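Local coordinates for capsid protein (Turnip yellow mosaic virus, PDB 2FZ2), which self-assembles into a T=3 icosahedral capsid of 180 copies that encapsulates the single-stranded RNA genome of the virus, at residues E48-I53 against V102-I107; T89-C94 against L153-T158. All blocks are in the same frame, centred on the assembly; numbering follows the deposited sequence.

Interaction 1. Residues E48-I53 against V102-I107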
loop_
_atom_site.group_PDB
_atom_site.type_symbol
_atom_site.label_atom_id
_atom_site.label_comp_id
_atom_site.label_asym_id
_atom_site.label_seq_id
_atom_site.Cartn_x
_atom_site.Cartn_y
_atom_site.Cartn_z
ATOM N N GLU D 48 -4.263 101.524 96.025
ATOM C CA GLU D 48 -3.681 100.445 95.261
ATOM C C GLU D 48 -3.957 99.148 95.977
ATOM O O GLU D 48 -4.370 99.148 97.142
ATOM C CB GLU D 48 -2.176 100.659 95.095
ATOM C CG GLU D 48 -1.466 101.200 96.324
ATOM C CD GLU D 48 -0.083 100.589 96.501
ATOM O OE1 GLU D 48 0.914 101.235 96.089
ATOM O OE2 GLU D 48 0.003 99.461 97.051
ATOM N N ALA D 49 -3.746 98.044 95.275
ATOM C CA ALA D 49 -3.977 96.743 95.864
ATOM C C ALA D 49 -3.198 95.663 95.153
ATOM O O ALA D 49 -3.109 95.640 93.923
ATOM C CB ALA D 49 -5.440 96.422 95.827
ATOM N N SER D 50 -2.618 94.773 95.942
ATOM C CA SER D 50 -1.854 93.662 95.403
ATOM C C SER D 50 -2.366 92.469 96.143
ATOM O O SER D 50 -2.541 92.509 97.366
ATOM C CB SER D 50 -0.352 93.811 95.684
ATOM O OG SER D 50 -0.062 95.014 96.384
ATOM N N LEU D 51 -2.634 91.400 95.418
ATOM C CA LEU D 51 -3.102 90.228 96.116
ATOM C C LEU D 51 -2.915 88.894 95.422
ATOM O O LEU D 51 -3.201 88.716 94.236
ATOM C CB LEU D 51 -4.560 90.409 96.526
ATOM C CG LEU D 51 -5.553 90.076 95.435
ATOM C CD1 LEU D 51 -6.935 90.457 95.872
ATOM C CD2 LEU D 51 -5.145 90.809 94.186
ATOM N N THR D 52 -2.391 87.975 96.218
ATOM C CA THR D 52 -2.131 86.611 95.831
ATOM C C THR D 52 -3.541 86.078 95.685
ATOM O O THR D 52 -4.307 86.050 96.650
ATOM C CB THR D 52 -1.405 85.931 96.977
ATOM O OG1 THR D 52 -1.750 86.614 98.197
ATOM C CG2 THR D 52 0.114 86.020 96.787
ATOM N N ILE D 53 -3.901 85.690 94.472
ATOM C CA ILE D 53 -5.247 85.210 94.224
ATOM C C ILE D 53 -5.535 83.965 95.028
ATOM O O ILE D 53 -6.593 83.835 95.644
ATOM C CB ILE D 53 -5.461 84.895 92.729
ATOM C CG1 ILE D 53 -6.180 86.054 92.055
ATOM C CG2 ILE D 53 -6.322 83.675 92.561
ATOM C CD1 ILE D 53 -5.284 87.198 91.738
ATOM N N VAL D 102 7.288 93.196 92.697
ATOM C CA VAL D 102 6.814 94.481 92.216
ATOM C C VAL D 102 5.624 94.977 92.973
ATOM O O VAL D 102 4.810 94.202 93.497
ATOM C CB VAL D 102 6.439 94.467 90.760
ATOM C CG1 VAL D 102 7.256 95.516 90.042
ATOM C CG2 VAL D 102 6.674 93.109 90.178
ATOM N N THR D 103 5.541 96.291 93.040
ATOM C CA THR D 103 4.459 96.930 93.734
ATOM C C THR D 103 3.661 97.679 92.675
ATOM O O THR D 103 4.196 98.058 91.634
ATOM C CB THR D 103 5.024 97.880 94.821
ATOM O OG1 THR D 103 4.205 99.049 94.942
ATOM C CG2 THR D 103 6.433 98.300 94.465
ATOM N N PRO D 104 2.358 97.866 92.906
ATOM C CA PRO D 104 1.502 98.576 91.951
ATOM C C PRO D 104 2.084 99.907 91.454
ATOM O O PRO D 104 1.828 100.325 90.323
ATOM C CB PRO D 104 0.205 98.774 92.725
ATOM C CG PRO D 104 0.177 97.629 93.687
ATOM C CD PRO D 104 1.602 97.399 94.082
ATOM N N THR D 105 2.855 100.571 92.307
ATOM C CA THR D 105 3.478 101.844 91.954
ATOM C C THR D 105 4.297 101.718 90.673
ATOM O O THR D 105 4.354 102.632 89.844
ATOM C CB THR D 105 4.426 102.317 93.069
ATOM O OG1 THR D 105 3.976 101.820 94.339
ATOM C CG2 THR D 105 4.477 103.834 93.105
ATOM N N GLN D 106 4.928 100.565 90.518
ATOM C CA GLN D 106 5.768 100.321 89.366
ATOM C C GLN D 106 5.151 99.424 88.302
ATOM O O GLN D 106 5.850 98.634 87.678
ATOM C CB GLN D 106 7.093 99.719 89.832
ATOM C CG GLN D 106 6.961 98.704 90.956
ATOM C CD GLN D 106 8.075 98.822 91.970
ATOM O OE1 GLN D 106 8.869 97.893 92.153
ATOM N NE2 GLN D 106 8.142 99.971 92.642
ATOM N N ILE D 107 3.853 99.550 88.072
ATOM C CA ILE D 107 3.215 98.713 87.063
ATOM C C ILE D 107 3.776 99.056 85.691
ATOM O O ILE D 107 4.039 98.198 84.842
ATOM C CB ILE D 107 1.699 98.936 87.027
ATOM C CG1 ILE D 107 1.058 98.336 88.282
ATOM C CG2 ILE D 107 1.119 98.303 85.765
ATOM C CD1 ILE D 107 -0.454 98.384 88.304
#

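Interaction 2. Residues T89-C94 against L153-T158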
loop_
_atom_site.group_PDB
_atom_site.type_symbol
_atom_site.label_atom_id
_atom_site.label_comp_id
_atom_site.label_asym_id
_atom_site.label_seq_id
_atom_site.Cartn_x
_atom_site.Cartn_y
_atom_site.Cartn_z
ATOM N N THR D 89 -11.218 108.071 85.550
ATOM C CA THR D 89 -10.249 107.532 86.496
ATOM C C THR D 89 -9.125 106.723 85.852
ATOM O O THR D 89 -9.315 106.079 84.823
ATOM C CB THR D 89 -10.961 106.652 87.520
ATOM O OG1 THR D 89 -12.088 107.361 88.050
ATOM C CG2 THR D 89 -10.021 106.292 88.629
ATOM N N THR D 90 -7.946 106.754 86.458
ATOM C CA THR D 90 -6.821 106.012 85.913
ATOM C C THR D 90 -6.666 104.724 86.675
ATOM O O THR D 90 -6.552 104.718 87.899
ATOM C CB THR D 90 -5.498 106.781 86.029
ATOM O OG1 THR D 90 -5.487 107.877 85.110
ATOM C CG2 THR D 90 -4.342 105.869 85.716
ATOM N N VAL D 91 -6.649 103.628 85.939
ATOM C CA VAL D 91 -6.508 102.325 86.548
ATOM C C VAL D 91 -5.360 101.560 85.939
ATOM O O VAL D 91 -5.215 101.491 84.708
ATOM C CB VAL D 91 -7.758 101.512 86.362
ATOM C CG1 VAL D 91 -7.725 100.308 87.259
ATOM C CG2 VAL D 91 -8.953 102.371 86.647
ATOM N N GLY D 92 -4.549 100.980 86.817
ATOM C CA GLY D 92 -3.401 100.218 86.380
ATOM C C GLY D 92 -3.610 98.773 86.726
ATOM O O GLY D 92 -4.175 98.457 87.778
ATOM N N VAL D 93 -3.137 97.897 85.849
ATOM C CA VAL D 93 -3.314 96.478 86.059
ATOM C C VAL D 93 -2.162 95.623 85.606
ATOM O O VAL D 93 -1.582 95.841 84.540
ATOM C CB VAL D 93 -4.546 95.979 85.318
ATOM C CG1 VAL D 93 -4.676 94.476 85.456
ATOM C CG2 VAL D 93 -5.752 96.671 85.837
ATOM N N CYS D 94 -1.859 94.620 86.415
ATOM C CA CYS D 94 -0.797 93.719 86.069
ATOM C C CYS D 94 -0.828 92.379 86.765
ATOM O O CYS D 94 -0.939 92.285 87.991
ATOM C CB CYS D 94 0.545 94.377 86.308
ATOM S SG CYS D 94 1.787 93.617 85.275
ATOM N N LEU D 153 -2.325 89.717 91.737
ATOM C CA LEU D 153 -2.844 90.796 90.918
ATOM C C LEU D 153 -2.490 92.160 91.470
ATOM O O LEU D 153 -2.667 92.432 92.662
ATOM C CB LEU D 153 -4.354 90.678 90.777
ATOM C CG LEU D 153 -4.999 91.857 90.063
ATOM C CD1 LEU D 153 -5.022 91.602 88.572
ATOM C CD2 LEU D 153 -6.391 92.049 90.585
ATOM N N LEU D 154 -1.996 93.021 90.590
ATOM C CA LEU D 154 -1.602 94.358 90.979
ATOM C C LEU D 154 -2.548 95.379 90.409
ATOM O O LEU D 154 -2.781 95.391 89.202
ATOM C CB LEU D 154 -0.197 94.643 90.473
ATOM C CG LEU D 154 0.861 93.769 91.136
ATOM C CD1 LEU D 154 2.240 94.106 90.613
ATOM C CD2 LEU D 154 0.802 93.991 92.630
ATOM N N ILE D 155 -3.083 96.240 91.269
ATOM C CA ILE D 155 -3.996 97.290 90.811
ATOM C C ILE D 155 -3.599 98.663 91.326
ATOM O O ILE D 155 -3.293 98.828 92.512
ATOM C CB ILE D 155 -5.437 97.071 91.283
ATOM C CG1 ILE D 155 -5.958 95.714 90.821
ATOM C CG2 ILE D 155 -6.303 98.179 90.751
ATOM C CD1 ILE D 155 -5.990 95.570 89.353
ATOM N N SER D 156 -3.642 99.657 90.448
ATOM C CA SER D 156 -3.281 101.004 90.847
ATOM C C SER D 156 -4.395 101.966 90.469
ATOM O O SER D 156 -4.878 101.956 89.334
ATOM C CB SER D 156 -1.961 101.411 90.171
ATOM O OG SER D 156 -2.152 102.376 89.140
ATOM N N ILE D 157 -4.815 102.792 91.421
ATOM C CA ILE D 157 -5.869 103.757 91.147
ATOM C C ILE D 157 -5.363 105.170 91.336
ATOM O O ILE D 157 -4.696 105.476 92.327
ATOM C CB ILE D 157 -7.077 103.571 92.075
ATOM C CG1 ILE D 157 -7.614 102.151 91.959
ATOM C CG2 ILE D 157 -8.174 104.538 91.702
ATOM C CD1 ILE D 157 -7.892 101.739 90.565
ATOM N N THR D 158 -5.679 106.029 90.375
ATOM C CA THR D 158 -5.280 107.425 90.437
ATOM C C THR D 158 -6.582 108.180 90.213
ATOM O O THR D 158 -7.075 108.252 89.088
ATOM C CB THR D 158 -4.243 107.754 89.333
ATOM O OG1 THR D 158 -3.341 106.645 89.163
ATOM C CG2 THR D 158 -3.442 108.981 89.713
#

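Interaction 1. Residues E48-I53 against V102-I107
Thr103 and Pro104 bring the loop between strands 89-97 and 114-118 up against Glu48 and Ser50 of edge strand 47-52. In the jelly-roll fold of this coat protein, the four-stranded sheet containing these strands corresponds to CHEF, so the E-F loop here folds back toward strand C. At Thr103 the approach is loose: its OG1 stays 4.1 Å from Glu48 OE1, the two side chains lying at a slant.

Pro104 carries the contact. Its ring turns the CB-CG-CD rim toward the strand, CB against the aliphatic part of Glu48 and CG and CD among the oxygens. CB lies 3.9 Å from Glu48 CB, while CG is 3.8 Å from the carbonyl O of Ala49. Glu48 CG sits between its own backbone N and carbonyl carbon (chi1 40°), and with the bend at chi2 the chain runs across the proline at about a right angle. This puts OE2 3.8 Å from Pro104 CG. Farther along the strand, Ser50 OG comes within 3.7 Å of Pro104 CD. These approaches of oxygen to ring carbon are van der Waals contacts, and the proline is buried although Glu48 and Ser50 are exposed. Leu154, on the strand next to 47-52, touches the same ring.

Thr105 follows with its OG1 beside the backbone N, turned back toward Thr103; the two hydroxyls hydrogen-bond to each other, and either could be the donor. Glu48 OE1 lies 3.6 Å from Thr105 OG1, so the probably charged carboxylate may act on this hydroxyl pair through a weak electrostatic attraction. The turn presenting the proline is closed by its own backbone: Gln106 N donates to Thr103 O at 2.8 Å, and Ile107 N to Pro104 O at 3.1 Å.

Interaction 2. Residues T89-C94 against L153-T158
Val91 overlaps Ile157 side by side, its CG1 3.6 Å from Ile157 CD1 and both side chains pointing the same way. The isoleucine's CG1 branch, anti to its carbonyl carbon (chi1 -57°), carries CD1 over to the valine. Two residues along, Ile155 CD1 reaches Val93 CG2 at 3.7 Å in the same manner. Both are non-hydrogen-bonded pairs of the antiparallel strands 89-97 and 151-158, the central strands of the jelly-roll CHEF sheet. Their aliphatic face turns inward, where Val91 also touches Ile78 of the opposing sheet.

Thr90, Gly92 and Cys94 pair with Thr158, Ser156 and Leu154 on the other face, each through two backbone hydrogen bonds. Gly92 N meets Ser156 O at 2.7 Å, in the carbonyl plane and on a lone pair; in the return bond Ser156 N lies tilted 35° from the plane of the Gly92 carbonyl. Above this pair Ser156 OG rests 3.7 Å from Gly92 CA. Thr90 and Thr158 stand side by side, CB to CB 3.7 Å, with Thr158 OG1 beside Thr90 CG2. Leu82 of a neighbouring subunit packs on Thr90.

The chemistry is thus divided: six main-chain bonds satisfy buried peptide groups and set the register, while branched aliphatic groups on one face tie the sheet to the sandwich interior and the other face mixes the hydroxyls of Thr90, Ser156 and Thr158 with Cys94 and Leu154.

Both interactions belong to one sheet, and strands 47-52 and 151-158 join them as neighbours: Ile155 N and Leu153 N probably hydrogen-bond to Ala49 O and Leu51 O. Interaction 2 is core, a regular pairing of central strands with backbone bonds and aliphatic overlap. Interaction 1 lies at the surface, where a loop reaches the edge strand through van der Waals contact around a single proline, with a carboxylate and hydroxyls nearby. The two meet at Leu154, which pairs with Cys94 in interaction 2 while its side chain packs against Ser50 and Pro104, so the loop in 102-107 covers part of the face bearing Cys94 and Leu154.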